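Long-range contacts in aromatic amino acid aminotransferase I (Candida albicans WO-1, PDB 6HNU), which probably transfers amino groups from aromatic amino acids to 2-oxoglutarate with the help of pyridoxal 5'-phosphate: residues Thr81-Phe86 with Glu337-Ala342; Asp134-Val139 with Arg320-His325; Thr151-Gly156 with Gln176-Val181; Lys194-Met199 with Tyr233-Lys238. One frame throughout, in Å; residues are numbered along the deposited sequence.

How the interactions relate
Interaction 2 lies close to the cofactor: the side chain of Ser138 is about 6 Å from pyridoxal-5'-phosphate. The centres of interactions 1 and 2 are about 23 Å apart. The two touch where Val137 packs on Glu337, and helices 315-327 and 334-377 follow each other in the chain. Interactions 2 and 3 have centres about 19 Å apart and meet through Tyr321 and Phe152. Strand 133-138 leads into helix 141-152, and both contacts reach the same mixed sheet. Interaction 4 lies away from the cofactor and substrate pockets. Its nearest atoms are about 4 Å from those of interaction 3. Interactions 2, 3 and 4 all fall within the long loop that interaction 1 closes.

Interaction 1: residues Thr81-Phe86 with Glu337-Ala342; sequences TTIEVF and EALANA
Strand 81-86 runs across helix segment 337-342 at 135° between their N-to-C directions. The axes come within 8.8 Å. The CA of Ile83 is nearest that of Ala342, and the CA of Val85 is nearest that of Ala338. These two strand residues, two positions apart, both point toward the helix, while Glu84 between them points away.

The contact is apolar. Ile83 reaches the helix with its CD1, which lies 3.8 Å from Ala342 CB and 4.0 Å from the backbone oxygen Leu339 O. Its CG1 branch sits between the backbone N and the carbonyl carbon (chi1 49°), and chi2 is extended, which carries CD1 out to the helix. Leu339 completes this end: its CD2 is 4.5 Å from Ile83 CD1. Val85 works with both of its methyls. Its CG2 meets Ala342 CB at 4.0 Å, and its CG1 faces Ala338 CB at 4.5 Å. The methyl of Ala342 is therefore touched by both strand residues. The small alanines at 338 and 342 are one helical turn apart and let the branched side chains approach the helix backbone.

Glu84, on the other side of the strand, forms a salt bridge with Lys57. Strand 57-62 pairs with 81-86 by backbone hydrogen bonds. Leu339 also packs on Phe335 of the second subunit, so the contact lies close to the dimer interface. The arrangement is a two-stranded antiparallel sheet laid by one face over the start of the long helix 334-377, within an aminotransferase of the class I family.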
loop_
_atom_site.group_PDB
_atom_site.type_symbol
_atom_site.label_atom_id
_atom_site.label_comp_id
_atom_site.label_asym_id
_atom_site.label_seq_id
_atom_site.Cartn_x
_atom_site.Cartn_y
_atom_site.Cartn_z
ATOM N N THR B 81 20.121 -21.977 -2.925
ATOM C CA THR B 81 19.722 -22.427 -1.563
ATOM C C THR B 81 18.210 -22.225 -1.405
ATOM O O THR B 81 17.653 -21.266 -1.999
ATOM C CB THR B 81 20.607 -21.769 -0.500
ATOM O OG1 THR B 81 20.480 -22.517 0.715
ATOM C CG2 THR B 81 20.260 -20.321 -0.241
ATOM N N THR B 82 17.559 -23.129 -0.677
ATOM C CA THR B 82 16.120 -23.044 -0.371
ATOM C C THR B 82 15.970 -22.429 1.021
ATOM O O THR B 82 16.459 -23.029 1.994
ATOM C CB THR B 82 15.424 -24.401 -0.545
ATOM O OG1 THR B 82 15.631 -24.804 -1.903
ATOM C CG2 THR B 82 13.949 -24.364 -0.193
ATOM N N ILE B 83 15.296 -21.285 1.108
ATOM C CA ILE B 83 14.879 -20.693 2.409
ATOM C C ILE B 83 13.425 -21.124 2.647
ATOM O O ILE B 83 12.644 -21.193 1.697
ATOM C CB ILE B 83 15.065 -19.160 2.430
ATOM C CG1 ILE B 83 14.460 -18.519 1.177
ATOM C CG2 ILE B 83 16.539 -18.820 2.580
ATOM C CD1 ILE B 83 14.319 -17.008 1.209
ATOM N N GLU B 84 13.105 -21.389 3.898
ATOM C CA GLU B 84 11.802 -21.884 4.354
ATOM C C GLU B 84 11.338 -21.008 5.511
ATOM O O GLU B 84 12.141 -20.749 6.443
ATOM C CB GLU B 84 11.925 -23.329 4.818
ATOM C CG GLU B 84 12.307 -24.277 3.704
ATOM C CD GLU B 84 12.014 -25.723 4.072
ATOM O OE1 GLU B 84 12.411 -26.103 5.182
ATOM O OE2 GLU B 84 11.327 -26.438 3.278
ATOM N N VAL B 85 10.110 -20.513 5.392
ATOM C CA VAL B 85 9.377 -19.918 6.526
ATOM C C VAL B 85 8.139 -20.763 6.821
ATOM O O VAL B 85 7.133 -20.709 6.086
ATOM C CB VAL B 85 9.048 -18.447 6.263
ATOM C CG1 VAL B 85 8.456 -17.853 7.523
ATOM C CG2 VAL B 85 10.309 -17.682 5.829
ATOM N N PHE B 86 8.200 -21.508 7.919
ATOM C CA PHE B 86 7.059 -22.268 8.454
ATOM C C PHE B 86 6.095 -21.343 9.201
ATOM O O PHE B 86 6.494 -20.248 9.685
ATOM C CB PHE B 86 7.588 -23.358 9.391
ATOM C CG PHE B 86 8.279 -24.481 8.674
ATOM C CD1 PHE B 86 9.634 -24.413 8.385
ATOM C CD2 PHE B 86 7.574 -25.615 8.300
ATOM C CE1 PHE B 86 10.266 -25.476 7.752
ATOM C CE2 PHE B 86 8.213 -26.669 7.647
ATOM C CZ PHE B 86 9.553 -26.590 7.373
ATOM N N GLU B 337 7.668 -9.479 3.419
ATOM C CA GLU B 337 8.556 -9.074 4.542
ATOM C C GLU B 337 9.219 -10.324 5.137
ATOM O O GLU B 337 10.403 -10.257 5.535
ATOM C CB GLU B 337 7.756 -8.298 5.581
ATOM C CG GLU B 337 8.622 -7.340 6.338
ATOM C CD GLU B 337 7.885 -6.440 7.311
ATOM O OE1 GLU B 337 6.729 -6.088 7.040
ATOM O OE2 GLU B 337 8.488 -6.129 8.340
ATOM N N ALA B 338 8.466 -11.424 5.227
ATOM C CA ALA B 338 8.987 -12.710 5.750
ATOM C C ALA B 338 10.028 -13.276 4.771
ATOM O O ALA B 338 11.111 -13.720 5.243
ATOM C CB ALA B 338 7.864 -13.682 5.990
ATOM N N LEU B 339 9.756 -13.211 3.459
ATOM C CA LEU B 339 10.703 -13.744 2.454
ATOM C C LEU B 339 11.916 -12.827 2.386
ATOM O O LEU B 339 12.995 -13.356 2.279
ATOM C CB LEU B 339 10.027 -13.900 1.096
ATOM C CG LEU B 339 9.108 -15.117 0.941
ATOM C CD1 LEU B 339 8.368 -15.067 -0.401
ATOM C CD2 LEU B 339 9.903 -16.417 1.063
ATOM N N ALA B 340 11.779 -11.492 2.477
ATOM C CA ALA B 340 12.935 -10.553 2.423
ATOM C C ALA B 340 13.818 -10.788 3.649
ATOM O O ALA B 340 15.039 -10.897 3.544
ATOM C CB ALA B 340 12.457 -9.104 2.340
ATOM N N ASN B 341 13.210 -10.859 4.808
ATOM C CA ASN B 341 13.928 -11.183 6.064
ATOM C C ASN B 341 14.704 -12.518 5.920
ATOM O O ASN B 341 15.869 -12.569 6.360
ATOM C CB ASN B 341 12.966 -11.205 7.226
ATOM C CG ASN B 341 13.671 -11.482 8.534
ATOM O OD1 ASN B 341 14.398 -10.640 9.056
ATOM N ND2 ASN B 341 13.475 -12.675 9.044
ATOM N N ALA B 342 14.083 -13.545 5.360
ATOM C CA ALA B 342 14.693 -14.894 5.187
ATOM C C ALA B 342 15.887 -14.795 4.233
ATOM O O ALA B 342 16.971 -15.247 4.599
ATOM C CB ALA B 342 13.660 -15.865 4.733
#

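Interaction 2: residues Asp134-Val139 with Arg320-His325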
loop_
_atom_site.group_PDB
_atom_site.type_symbol
_atom_site.label_atom_id
_atom_site.label_comp_id
_atom_site.label_asym_id
_atom_site.label_seq_id
_atom_site.Cartn_x
_atom_site.Cartn_y
_atom_site.Cartn_z
ATOM N N ASP B 134 15.401 6.517 13.362
ATOM C CA ASP B 134 14.753 5.200 13.261
ATOM C C ASP B 134 14.484 4.874 11.797
ATOM O O ASP B 134 14.765 5.712 10.919
ATOM C CB ASP B 134 13.481 5.134 14.104
ATOM C CG ASP B 134 13.238 3.752 14.701
ATOM O OD1 ASP B 134 14.151 2.872 14.628
ATOM O OD2 ASP B 134 12.153 3.564 15.215
ATOM N N VAL B 135 14.028 3.647 11.603
ATOM C CA VAL B 135 13.498 3.150 10.316
ATOM C C VAL B 135 12.103 2.587 10.570
ATOM O O VAL B 135 11.870 1.940 11.612
ATOM C CB VAL B 135 14.451 2.112 9.721
ATOM C CG1 VAL B 135 15.803 2.729 9.442
ATOM C CG2 VAL B 135 14.617 0.923 10.628
ATOM N N ILE B 136 11.209 2.823 9.624
ATOM C CA ILE B 136 9.873 2.183 9.543
ATOM C C ILE B 136 9.747 1.584 8.143
ATOM O O ILE B 136 10.453 2.007 7.215
ATOM C CB ILE B 136 8.759 3.209 9.860
ATOM C CG1 ILE B 136 8.752 4.401 8.901
ATOM C CG2 ILE B 136 8.887 3.643 11.324
ATOM C CD1 ILE B 136 7.522 5.305 8.985
ATOM N N VAL B 137 8.894 0.602 8.007
ATOM C CA VAL B 137 8.637 -0.044 6.708
ATOM C C VAL B 137 7.756 0.869 5.851
ATOM O O VAL B 137 6.976 1.723 6.373
ATOM C CB VAL B 137 8.060 -1.449 6.898
ATOM C CG1 VAL B 137 9.067 -2.317 7.603
ATOM C CG2 VAL B 137 6.706 -1.432 7.605
ATOM N N SER B 138 7.927 0.716 4.547
ATOM C CA SER B 138 7.037 1.252 3.495
ATOM C C SER B 138 6.686 0.114 2.551
ATOM O O SER B 138 7.321 -0.962 2.629
ATOM C CB SER B 138 7.714 2.361 2.754
ATOM O OG SER B 138 8.666 1.825 1.852
ATOM N N VAL B 139 5.734 0.351 1.653
ATOM C CA VAL B 139 5.464 -0.620 0.553
ATOM C C VAL B 139 6.128 -0.124 -0.729
ATOM O O VAL B 139 5.660 -0.472 -1.854
ATOM C CB VAL B 139 3.950 -0.896 0.428
ATOM C CG1 VAL B 139 3.430 -1.497 1.716
ATOM C CG2 VAL B 139 3.145 0.338 0.095
ATOM N N ARG B 320 4.537 10.080 12.878
ATOM C CA ARG B 320 3.426 10.624 12.069
ATOM C C ARG B 320 3.220 9.793 10.785
ATOM O O ARG B 320 2.058 9.601 10.386
ATOM C CB ARG B 320 3.652 12.099 11.745
ATOM C CG ARG B 320 3.616 13.001 12.966
ATOM C CD ARG B 320 2.221 13.183 13.542
ATOM N NE ARG B 320 1.877 12.207 14.579
ATOM C CZ ARG B 320 0.686 12.107 15.167
ATOM N NH1 ARG B 320 0.525 11.223 16.139
ATOM N NH2 ARG B 320 -0.325 12.899 14.822
ATOM N N TYR B 321 4.282 9.347 10.133
ATOM C CA TYR B 321 4.136 8.371 9.029
ATOM C C TYR B 321 3.408 7.108 9.527
ATOM O O TYR B 321 2.591 6.580 8.781
ATOM C CB TYR B 321 5.478 7.958 8.445
ATOM C CG TYR B 321 6.118 8.915 7.479
ATOM C CD1 TYR B 321 6.934 9.949 7.932
ATOM C CD2 TYR B 321 6.055 8.693 6.119
ATOM C CE1 TYR B 321 7.620 10.774 7.048
ATOM C CE2 TYR B 321 6.712 9.528 5.218
ATOM C CZ TYR B 321 7.511 10.561 5.681
ATOM O OH TYR B 321 8.214 11.353 4.810
ATOM N N VAL B 322 3.745 6.574 10.707
ATOM C CA VAL B 322 3.119 5.321 11.214
ATOM C C VAL B 322 1.610 5.550 11.404
ATOM O O VAL B 322 0.810 4.750 10.907
ATOM C CB VAL B 322 3.819 4.839 12.497
ATOM C CG1 VAL B 322 3.056 3.665 13.088
ATOM C CG2 VAL B 322 5.276 4.469 12.230
ATOM N N ARG B 323 1.203 6.673 11.989
ATOM C CA ARG B 323 -0.235 7.021 12.141
ATOM C C ARG B 323 -0.909 7.009 10.770
ATOM O O ARG B 323 -1.999 6.445 10.630
ATOM C CB ARG B 323 -0.363 8.394 12.797
ATOM C CG ARG B 323 0.230 8.432 14.197
ATOM C CD ARG B 323 -0.569 7.590 15.193
ATOM N NE ARG B 323 -0.192 6.180 15.308
ATOM C CZ ARG B 323 0.825 5.678 16.007
ATOM N NH1 ARG B 323 1.675 6.452 16.659
ATOM N NH2 ARG B 323 1.000 4.364 16.044
ATOM N N LEU B 324 -0.290 7.610 9.765
ATOM C CA LEU B 324 -0.877 7.636 8.410
ATOM C C LEU B 324 -0.924 6.214 7.852
ATOM O O LEU B 324 -2.012 5.805 7.358
ATOM C CB LEU B 324 -0.070 8.550 7.498
ATOM C CG LEU B 324 -0.471 8.539 6.027
ATOM C CD1 LEU B 324 -1.929 8.910 5.822
ATOM C CD2 LEU B 324 0.421 9.506 5.256
ATOM N N HIS B 325 0.168 5.466 7.966
ATOM C CA HIS B 325 0.225 4.070 7.457
ATOM C C HIS B 325 -0.908 3.208 8.044
ATOM O O HIS B 325 -1.469 2.414 7.296
ATOM C CB HIS B 325 1.586 3.456 7.726
ATOM C CG HIS B 325 2.640 3.866 6.760
ATOM N ND1 HIS B 325 3.943 3.527 6.973
ATOM C CD2 HIS B 325 2.602 4.486 5.564
ATOM C CE1 HIS B 325 4.670 3.940 5.951
ATOM N NE2 HIS B 325 3.902 4.531 5.091
HETATM O O HOH W 1 5.456 2.079 8.588
#
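Strand 134-138 and helix segment 320-325 run nearly parallel, 19° apart, with axes 9.7 Å from each other at closest approach. Ile136 carries the apolar part. Its CB points toward the helix, and both of its branches make contact there. Ile136 CD1 comes to 3.4 Å from Tyr321 CB, a close approach, and the two side chains cross at about a right angle. Ile136 CG2 meets Val322 CG2 at 3.8 Å. The same methyl, Val322 CG2, lies 4.0 Å from Ile136 CD1, so it touches both branches. Val322 has CG1 anti to its backbone N (chi1 173°), which leaves CG2 beside that N to make these contacts.

The polar part belongs to His325. The ring carbon His325 CE1 lies 3.2 Å from the backbone oxygen Val137 O. A water joins the same two residues. It donates to Val137 O at 2.7 Å, and it stands at the edge of the imidazole, in the ring plane, 2.6 Å from His325 ND1. The other ring nitrogen, NE2, is hydrogen-bonded to Glu143 OE2. Tyr321 likewise finds its polar partner in helix 141-152, where its OH bonds Thr148. Ser138 OG bonds the backbone of Gly140, a residue of the cofactor pocket.

The chemistry is thus mixed. A branched aliphatic side chain makes the apolar contacts, while a buried histidine is held through both ring nitrogens. The nearby carboxylate of Glu143 would be expected to favour a protonated imidazole, and the water links that ring to the strand that leads to the cofactor pocket.

Interaction 3: residues Thr151-Gly156 with Gln176-Val181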
loop_
_atom_site.group_PDB
_atom_site.type_symbol
_atom_site.label_atom_id
_atom_site.label_comp_id
_atom_site.label_asym_id
_atom_site.label_seq_id
_atom_site.Cartn_x
_atom_site.Cartn_y
_atom_site.Cartn_z
ATOM N N THR B 151 2.274 13.993 5.089
ATOM C CA THR B 151 2.851 14.251 6.426
ATOM C C THR B 151 3.320 15.711 6.515
ATOM O O THR B 151 3.081 16.318 7.558
ATOM C CB THR B 151 3.974 13.252 6.690
ATOM O OG1 THR B 151 3.362 11.961 6.621
ATOM C CG2 THR B 151 4.699 13.490 7.995
ATOM N N PHE B 152 3.914 16.276 5.447
ATOM C CA PHE B 152 4.592 17.601 5.533
ATOM C C PHE B 152 3.874 18.701 4.740
ATOM O O PHE B 152 4.294 19.843 4.874
ATOM C CB PHE B 152 6.038 17.474 5.089
ATOM C CG PHE B 152 6.848 16.565 5.965
ATOM C CD1 PHE B 152 7.073 16.881 7.291
ATOM C CD2 PHE B 152 7.337 15.367 5.482
ATOM C CE1 PHE B 152 7.837 16.054 8.105
ATOM C CE2 PHE B 152 8.066 14.526 6.303
ATOM C CZ PHE B 152 8.312 14.865 7.611
ATOM N N CYS B 153 2.833 18.396 3.991
ATOM C CA CYS B 153 2.205 19.368 3.054
ATOM C C CYS B 153 0.688 19.419 3.196
ATOM O O CYS B 153 0.063 18.355 3.232
ATOM C CB CYS B 153 2.548 18.999 1.620
ATOM S SG CYS B 153 4.334 19.016 1.303
ATOM N N SER B 154 0.135 20.647 3.251
ATOM C CA SER B 154 -1.300 20.959 3.078
ATOM C C SER B 154 -1.463 21.499 1.654
ATOM O O SER B 154 -0.437 21.986 1.073
ATOM C CB SER B 154 -1.795 21.942 4.135
ATOM O OG SER B 154 -1.340 21.613 5.472
ATOM N N LYS B 155 -2.681 21.442 1.115
ATOM C CA LYS B 155 -3.033 22.023 -0.197
ATOM C C LYS B 155 -2.572 23.489 -0.247
ATOM O O LYS B 155 -2.730 24.198 0.774
ATOM C CB LYS B 155 -4.536 21.929 -0.449
ATOM C CG LYS B 155 -4.951 22.548 -1.772
ATOM C CD LYS B 155 -6.448 22.631 -2.017
ATOM C CE LYS B 155 -6.782 23.744 -2.997
ATOM N NZ LYS B 155 -8.218 23.746 -3.370
ATOM N N GLY B 156 -1.936 23.892 -1.352
ATOM C CA GLY B 156 -1.408 25.256 -1.568
ATOM C C GLY B 156 0.000 25.437 -1.020
ATOM O O GLY B 156 0.589 26.490 -1.262
ATOM N N GLN B 176 -2.399 16.289 -4.599
ATOM C CA GLN B 176 -2.584 16.826 -3.241
ATOM C C GLN B 176 -2.586 18.362 -3.248
ATOM O O GLN B 176 -2.626 18.930 -2.164
ATOM C CB GLN B 176 -1.512 16.225 -2.357
ATOM C CG GLN B 176 -1.649 14.716 -2.298
ATOM C CD GLN B 176 -0.652 14.114 -1.362
ATOM O OE1 GLN B 176 -0.311 14.675 -0.310
ATOM N NE2 GLN B 176 -0.181 12.939 -1.758
ATOM N N GLY B 177 -2.633 18.993 -4.417
ATOM C CA GLY B 177 -2.612 20.460 -4.552
ATOM C C GLY B 177 -1.314 21.073 -4.054
ATOM O O GLY B 177 -1.345 22.217 -3.566
ATOM N N VAL B 178 -0.196 20.337 -4.110
ATOM C CA VAL B 178 1.109 20.857 -3.628
ATOM C C VAL B 178 1.878 21.388 -4.826
ATOM O O VAL B 178 2.064 20.625 -5.787
ATOM C CB VAL B 178 1.872 19.786 -2.841
ATOM C CG1 VAL B 178 3.221 20.308 -2.372
ATOM C CG2 VAL B 178 1.001 19.296 -1.690
ATOM N N ASN B 179 2.239 22.670 -4.756
ATOM C CA ASN B 179 3.051 23.376 -5.785
ATOM C C ASN B 179 4.469 22.775 -5.835
ATOM O O ASN B 179 5.120 22.637 -4.773
ATOM C CB ASN B 179 3.074 24.874 -5.491
ATOM C CG ASN B 179 1.678 25.460 -5.467
ATOM O OD1 ASN B 179 1.232 25.992 -4.439
ATOM N ND2 ASN B 179 0.986 25.356 -6.571
ATOM N N THR B 180 4.928 22.420 -7.037
ATOM C CA THR B 180 6.311 21.927 -7.288
ATOM C C THR B 180 7.120 23.008 -7.992
ATOM O O THR B 180 7.045 23.074 -9.261
ATOM C CB THR B 180 6.237 20.621 -8.071
ATOM O OG1 THR B 180 5.609 20.861 -9.332
ATOM C CG2 THR B 180 5.418 19.602 -7.315
ATOM N N VAL B 181 7.873 23.786 -7.221
ATOM C CA VAL B 181 8.752 24.854 -7.771
ATOM C C VAL B 181 10.062 24.212 -8.200
ATOM O O VAL B 181 10.732 23.600 -7.369
ATOM C CB VAL B 181 8.944 25.992 -6.766
ATOM C CG1 VAL B 181 10.055 26.940 -7.170
ATOM C CG2 VAL B 181 7.639 26.756 -6.600
HETATM O O HOH W 2 -0.934 16.691 1.363
#
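Two glycines with positive phi, Gly156 and Gly177, meet through a backbone bond. Gly156 N donates to Gly177 O at 2.8 Å. The N-H points at the oxygen almost straight, at 169°, although the donor is tilted 31° from the carbonyl plane. Gly177 is also the C-prime residue of a Schellman motif that ends helix 167-175. Lys155 lies close beside it. Its first carbons pack against bare backbone: Lys155 CA is 3.7 Å from Gln176 O, and Lys155 CG is 4.0 Å from Gly177 O. The rest of the lysine chain extends away.

Beside this bond, Cys153 and Val178 form the apolar part. Cys153 CB lies 3.7 Å from Val178 CG2. The cysteine sulfur turns to the other methyl, with Cys153 SG 4.1 Å from Val178 CG1. Val178 has CG1 anti to its backbone N (chi1 179°), which spreads its two methyls over CB and SG of the cysteine. Both residues also pack on Ile159 of strand 158-162.

A water sits between Cys153 O and Gln176 OE1, 2.7 Å from each. Gln176 also packs on Arg150 of the second subunit.

The contact joins two helix-to-strand connections that lead into neighbouring parallel strands. The direct backbone bond ties these connections together, and the water lies within bonding distance of both segments. One nearly straight bond between glycines, with a small buried apolar patch beside it, thus fixes the two turns against each other without relying on charged groups.

Interaction 4: residues Lys194-Met199 with Tyr233-Lys238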
loop_
_atom_site.group_PDB
_atom_site.type_symbol
_atom_site.label_atom_id
_atom_site.label_comp_id
_atom_site.label_asym_id
_atom_site.label_seq_id
_atom_site.Cartn_x
_atom_site.Cartn_y
_atom_site.Cartn_z
ATOM N N LYS B 194 22.171 28.735 -7.146
ATOM C CA LYS B 194 20.846 29.230 -7.616
ATOM C C LYS B 194 19.745 28.831 -6.618
ATOM O O LYS B 194 18.812 29.667 -6.400
ATOM C CB LYS B 194 20.543 28.663 -8.989
ATOM C CG LYS B 194 21.492 29.094 -10.087
ATOM C CD LYS B 194 21.100 28.498 -11.404
ATOM C CE LYS B 194 21.964 28.918 -12.575
ATOM N NZ LYS B 194 21.927 30.384 -12.750
ATOM N N LEU B 195 19.911 27.682 -5.949
ATOM C CA LEU B 195 19.013 27.262 -4.839
ATOM C C LEU B 195 19.154 28.233 -3.657
ATOM O O LEU B 195 18.117 28.703 -3.138
ATOM C CB LEU B 195 19.315 25.810 -4.441
ATOM C CG LEU B 195 18.573 25.344 -3.191
ATOM C CD1 LEU B 195 17.077 25.317 -3.455
ATOM C CD2 LEU B 195 19.039 23.972 -2.758
ATOM N N GLU B 196 20.392 28.569 -3.252
ATOM C CA GLU B 196 20.655 29.572 -2.194
ATOM C C GLU B 196 19.987 30.892 -2.595
ATOM O O GLU B 196 19.387 31.528 -1.746
ATOM C CB GLU B 196 22.159 29.785 -1.991
ATOM C CG GLU B 196 22.526 30.944 -1.071
ATOM C CD GLU B 196 22.042 30.877 0.364
ATOM O OE1 GLU B 196 22.073 29.786 0.942
ATOM O OE2 GLU B 196 21.740 31.928 0.934
ATOM N N GLU B 197 20.192 31.318 -3.836
ATOM C CA GLU B 197 19.708 32.632 -4.347
ATOM C C GLU B 197 18.174 32.608 -4.272
ATOM O O GLU B 197 17.595 33.583 -3.762
ATOM C CB GLU B 197 20.204 32.888 -5.773
ATOM C CG GLU B 197 19.442 34.003 -6.501
ATOM C CD GLU B 197 19.652 35.341 -5.846
ATOM O OE1 GLU B 197 20.609 35.436 -5.035
ATOM O OE2 GLU B 197 18.878 36.296 -6.131
ATOM N N LEU B 198 17.560 31.547 -4.790
ATOM C CA LEU B 198 16.088 31.349 -4.780
ATOM C C LEU B 198 15.560 31.526 -3.351
ATOM O O LEU B 198 14.541 32.201 -3.167
ATOM C CB LEU B 198 15.775 29.960 -5.324
ATOM C CG LEU B 198 14.296 29.611 -5.455
ATOM C CD1 LEU B 198 13.597 30.542 -6.429
ATOM C CD2 LEU B 198 14.140 28.177 -5.921
ATOM N N MET B 199 16.205 30.893 -2.373
ATOM C CA MET B 199 15.774 30.958 -0.961
ATOM C C MET B 199 16.048 32.350 -0.393
ATOM O O MET B 199 15.251 32.804 0.407
ATOM C CB MET B 199 16.466 29.874 -0.130
ATOM C CG MET B 199 15.950 28.465 -0.417
ATOM S SD MET B 199 14.134 28.253 -0.409
ATOM C CE MET B 199 13.674 29.042 1.131
ATOM N N TYR B 233 22.696 20.748 1.908
ATOM C CA TYR B 233 22.361 20.485 3.337
ATOM C C TYR B 233 22.444 21.802 4.117
ATOM O O TYR B 233 21.513 22.158 4.866
ATOM C CB TYR B 233 23.234 19.371 3.935
ATOM C CG TYR B 233 22.772 19.020 5.320
ATOM C CD1 TYR B 233 21.608 18.279 5.494
ATOM C CD2 TYR B 233 23.352 19.578 6.445
ATOM C CE1 TYR B 233 21.089 18.009 6.743
ATOM C CE2 TYR B 233 22.859 19.290 7.713
ATOM C CZ TYR B 233 21.716 18.516 7.864
ATOM O OH TYR B 233 21.191 18.250 9.095
ATOM N N ASP B 234 23.508 22.582 3.895
ATOM C CA ASP B 234 23.692 23.897 4.584
ATOM C C ASP B 234 22.526 24.843 4.250
ATOM O O ASP B 234 22.073 25.581 5.148
ATOM C CB ASP B 234 25.058 24.518 4.259
ATOM C CG ASP B 234 26.224 23.784 4.897
ATOM O OD1 ASP B 234 25.967 22.934 5.711
ATOM O OD2 ASP B 234 27.373 24.049 4.521
ATOM N N ILE B 235 22.045 24.834 3.018
ATOM C CA ILE B 235 20.892 25.679 2.602
ATOM C C ILE B 235 19.636 25.192 3.330
ATOM O O ILE B 235 18.910 26.027 3.878
ATOM C CB ILE B 235 20.758 25.651 1.077
ATOM C CG1 ILE B 235 21.986 26.311 0.437
ATOM C CG2 ILE B 235 19.458 26.277 0.626
ATOM C CD1 ILE B 235 22.135 25.961 -0.995
ATOM N N ALA B 236 19.416 23.875 3.403
ATOM C CA ALA B 236 18.230 23.309 4.108
ATOM C C ALA B 236 18.290 23.748 5.577
ATOM O O ALA B 236 17.276 24.128 6.120
ATOM C CB ALA B 236 18.220 21.805 3.956
ATOM N N CYS B 237 19.472 23.807 6.178
ATOM C CA CYS B 237 19.612 24.168 7.612
ATOM C C CYS B 237 19.365 25.669 7.779
ATOM O O CYS B 237 18.694 26.057 8.743
ATOM C CB CYS B 237 20.962 23.783 8.177
ATOM S SG CYS B 237 21.246 21.995 8.276
ATOM N N LYS B 238 19.866 26.468 6.851
ATOM C CA LYS B 238 19.845 27.953 6.952
ATOM C C LYS B 238 18.410 28.419 6.762
ATOM O O LYS B 238 17.983 29.340 7.473
ATOM C CB LYS B 238 20.816 28.570 5.934
ATOM C CG LYS B 238 20.746 30.084 5.742
ATOM C CD LYS B 238 21.721 30.602 4.686
ATOM C CE LYS B 238 21.726 32.115 4.549
ATOM N NZ LYS B 238 22.640 32.557 3.464
#
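Glu196 crosses from helix segment 194-199 to Ile235 and Lys238 of helix segment 233-238. Its CB begins the contact, 4.0 Å from Ile235 CD1. CG is anti to the backbone N (chi1 171°), and the chain then bends at chi2, which turns the carboxylate over to the other helix. The carboxylate carbon, Glu196 CD, lies 3.6 Å from Lys238 NZ. There the two oxygens part company. Glu196 OE1 rests against the aliphatic chain of Ile235, 3.5 Å from its CG1. Glu196 OE2 takes Lys238 NZ at 2.8 Å in a salt bridge. The ammonium approaches OE2 from the syn side, 34° out of the carboxylate plane. Lys238 comes with an extended chain and crosses the glutamate at about a right angle. Tyr239 OH is a second partner of OE2, so two groups hold that oxygen.

Below this ion pair, Ile235 points into the interface and is its largest apolar contributor. Its CG2 lies 4.0 Å from Leu195 CG and 4.3 Å from Met199 CG. Leu195 and Met199 are one turn apart, and both also pack on Leu160 of strand 158-162.

The helices are almost parallel, 11° apart, with axes 10.2 Å from each other at closest approach. The pair is typical of the large domain of fold-type I aminotransferases, where neighbouring helices run side by side along one face of the central mainly parallel sheet.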